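Local coordinates for protein protocadherin gamma-B3 (PDB 5K8R) that probably mediates calcium-dependent cell adhesion through its extracellular cadherin repeats and may help establish and maintain specific neuronal connections in the brain, at residues Glu387-Ile392 / Thr407-Ile412. Numbering follows the deposited sequence.
Sequences EYNVTI and TITLHI
Val390 and Leu410 meet on the inner face of an antiparallel hairpin in the fourth cadherin repeat, Val390 CG2 lying 3.7 Å from Leu410 CD1. CG2 is the branch beside the backbone N (chi1 175° sets CG1 anti to it), which turns this methyl toward Leu410. Further along the same face, Ile412 CD1 comes up in the plane of the Tyr388 ring and touches its edge at CE1, 3.8 Å away. Beneath these side chains the backbones are paired twice over: Tyr388 and Leu410 exchange two hydrogen bonds, as do Val390 and Ile408, the straightest being Leu410 N to Tyr388 O (172° at the hydrogen).

The other face is polar and more open to solvent. Here Thr409 OG1 donates to Asn389 OD1 at 2.7 Å, meeting the carbonyl oxygen almost head-on, which helps to set the turn of the amide. The hydroxyls of Thr391 and Thr407 share a hydrogen bond of 2.6 Å between their OG1 atoms. Glu387 runs out extended beside His411, its carboxylate turned 40° from the imidazole.

The buried face looks across the beta sandwich to Leu374 of strand 371-376, while Phe362 meets the Tyr388 ring edge-to-face. Within the sheet, strand 352-357 flanks 387-396, and strand 325-327 runs parallel to 403-413 along its other side.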
loop_
_atom_site.group_PDB
_atom_site.type_symbol
_atom_site.label_atom_id
_atom_site.label_comp_id
_atom_site.label_asym_id
_atom_site.label_seq_id
_atom_site.Cartn_x
_atom_site.Cartn_y
_atom_site.Cartn_z
ATOM N N GLU A 387 -54.116 -66.488 -24.956
ATOM C CA GLU A 387 -53.144 -65.617 -24.313
ATOM C C GLU A 387 -53.833 -64.332 -23.880
ATOM O O GLU A 387 -54.831 -63.917 -24.473
ATOM C CB GLU A 387 -51.968 -65.307 -25.247
ATOM C CG GLU A 387 -52.383 -64.688 -26.570
ATOM C CD GLU A 387 -51.206 -64.422 -27.487
ATOM O OE1 GLU A 387 -50.079 -64.844 -27.151
ATOM O OE2 GLU A 387 -51.408 -63.790 -28.547
ATOM N N TYR A 388 -53.284 -63.710 -22.839
ATOM C CA TYR A 388 -53.791 -62.452 -22.309
ATOM C C TYR A 388 -52.679 -61.414 -22.328
ATOM O O TYR A 388 -51.558 -61.694 -21.892
ATOM C CB TYR A 388 -54.319 -62.617 -20.882
ATOM C CG TYR A 388 -55.534 -63.508 -20.758
ATOM C CD1 TYR A 388 -55.397 -64.867 -20.511
ATOM C CD2 TYR A 388 -56.816 -62.988 -20.873
ATOM C CE1 TYR A 388 -56.504 -65.687 -20.389
ATOM C CE2 TYR A 388 -57.929 -63.799 -20.754
ATOM C CZ TYR A 388 -57.767 -65.148 -20.510
ATOM O OH TYR A 388 -58.869 -65.964 -20.391
ATOM N N ASN A 389 -52.991 -60.223 -22.827
ATOM C CA ASN A 389 -52.061 -59.094 -22.805
ATOM C C ASN A 389 -52.409 -58.250 -21.584
ATOM O O ASN A 389 -53.258 -57.361 -21.639
ATOM C CB ASN A 389 -52.142 -58.294 -24.101
ATOM C CG ASN A 389 -51.598 -59.061 -25.290
ATOM O OD1 ASN A 389 -50.559 -59.713 -25.200
ATOM N ND2 ASN A 389 -52.304 -58.991 -26.412
ATOM N N VAL A 390 -51.743 -58.540 -20.470
ATOM C CA VAL A 390 -52.031 -57.894 -19.195
ATOM C C VAL A 390 -51.188 -56.630 -19.080
ATOM O O VAL A 390 -49.955 -56.688 -19.127
ATOM C CB VAL A 390 -51.760 -58.846 -18.021
ATOM C CG1 VAL A 390 -51.938 -58.120 -16.700
ATOM C CG2 VAL A 390 -52.683 -60.053 -18.097
ATOM N N THR A 391 -51.854 -55.489 -18.924
ATOM C CA THR A 391 -51.193 -54.195 -18.795
ATOM C C THR A 391 -51.265 -53.745 -17.341
ATOM O O THR A 391 -52.359 -53.586 -16.790
ATOM C CB THR A 391 -51.836 -53.151 -19.708
ATOM O OG1 THR A 391 -51.643 -53.526 -21.077
ATOM C CG2 THR A 391 -51.215 -51.783 -19.470
ATOM N N ILE A 392 -50.101 -53.541 -16.730
ATOM C CA ILE A 392 -49.996 -53.061 -15.357
ATOM C C ILE A 392 -49.600 -51.593 -15.395
ATOM O O ILE A 392 -48.685 -51.208 -16.135
ATOM C CB ILE A 392 -48.976 -53.887 -14.556
ATOM C CG1 ILE A 392 -49.344 -55.372 -14.591
ATOM C CG2 ILE A 392 -48.900 -53.392 -13.122
ATOM C CD1 ILE A 392 -50.688 -55.685 -13.973
ATOM N N THR A 407 -46.764 -53.921 -20.235
ATOM C CA THR A 407 -47.666 -54.975 -20.681
ATOM C C THR A 407 -46.889 -56.268 -20.881
ATOM O O THR A 407 -45.862 -56.282 -21.568
ATOM C CB THR A 407 -48.369 -54.577 -21.981
ATOM O OG1 THR A 407 -49.157 -53.401 -21.758
ATOM C CG2 THR A 407 -49.270 -55.701 -22.468
ATOM N N ILE A 408 -47.384 -57.349 -20.284
ATOM C CA ILE A 408 -46.788 -58.673 -20.413
ATOM C C ILE A 408 -47.820 -59.607 -21.029
ATOM O O ILE A 408 -49.018 -59.509 -20.736
ATOM C CB ILE A 408 -46.292 -59.209 -19.052
ATOM C CG1 ILE A 408 -45.595 -60.562 -19.220
ATOM C CG2 ILE A 408 -47.438 -59.307 -18.051
ATOM C CD1 ILE A 408 -45.063 -61.140 -17.927
ATOM N N THR A 409 -47.357 -60.498 -21.902
ATOM C CA THR A 409 -48.213 -61.483 -22.550
ATOM C C THR A 409 -48.105 -62.803 -21.798
ATOM O O THR A 409 -47.013 -63.371 -21.686
ATOM C CB THR A 409 -47.828 -61.668 -24.017
ATOM O OG1 THR A 409 -48.049 -60.444 -24.729
ATOM C CG2 THR A 409 -48.660 -62.772 -24.650
ATOM N N LEU A 410 -49.233 -63.284 -21.285
ATOM C CA LEU A 410 -49.305 -64.533 -20.540
ATOM C C LEU A 410 -50.005 -65.574 -21.401
ATOM O O LEU A 410 -51.165 -65.389 -21.785
ATOM C CB LEU A 410 -50.046 -64.333 -19.220
ATOM C CG LEU A 410 -49.467 -63.255 -18.305
ATOM C CD1 LEU A 410 -50.466 -62.881 -17.225
ATOM C CD2 LEU A 410 -48.156 -63.723 -17.690
ATOM N N HIS A 411 -49.302 -66.662 -21.700
ATOM C CA HIS A 411 -49.828 -67.710 -22.562
ATOM C C HIS A 411 -50.535 -68.775 -21.735
ATOM O O HIS A 411 -50.098 -69.118 -20.633
ATOM C CB HIS A 411 -48.703 -68.342 -23.382
ATOM C CG HIS A 411 -47.877 -67.348 -24.138
ATOM N ND1 HIS A 411 -48.243 -66.861 -25.374
ATOM C CD2 HIS A 411 -46.704 -66.746 -23.829
ATOM C CE1 HIS A 411 -47.331 -66.004 -25.795
ATOM N NE2 HIS A 411 -46.387 -65.915 -24.877
ATOM N N ILE A 412 -51.634 -69.294 -22.276
ATOM C CA ILE A 412 -52.428 -70.327 -21.621
ATOM C C ILE A 412 -52.055 -71.676 -22.220
ATOM O O ILE A 412 -52.075 -71.848 -23.446
ATOM C CB ILE A 412 -53.934 -70.052 -21.769
ATOM C CG1 ILE A 412 -54.262 -68.634 -21.296
ATOM C CG2 ILE A 412 -54.744 -71.071 -20.986
ATOM C CD1 ILE A 412 -53.872 -68.366 -19.857
#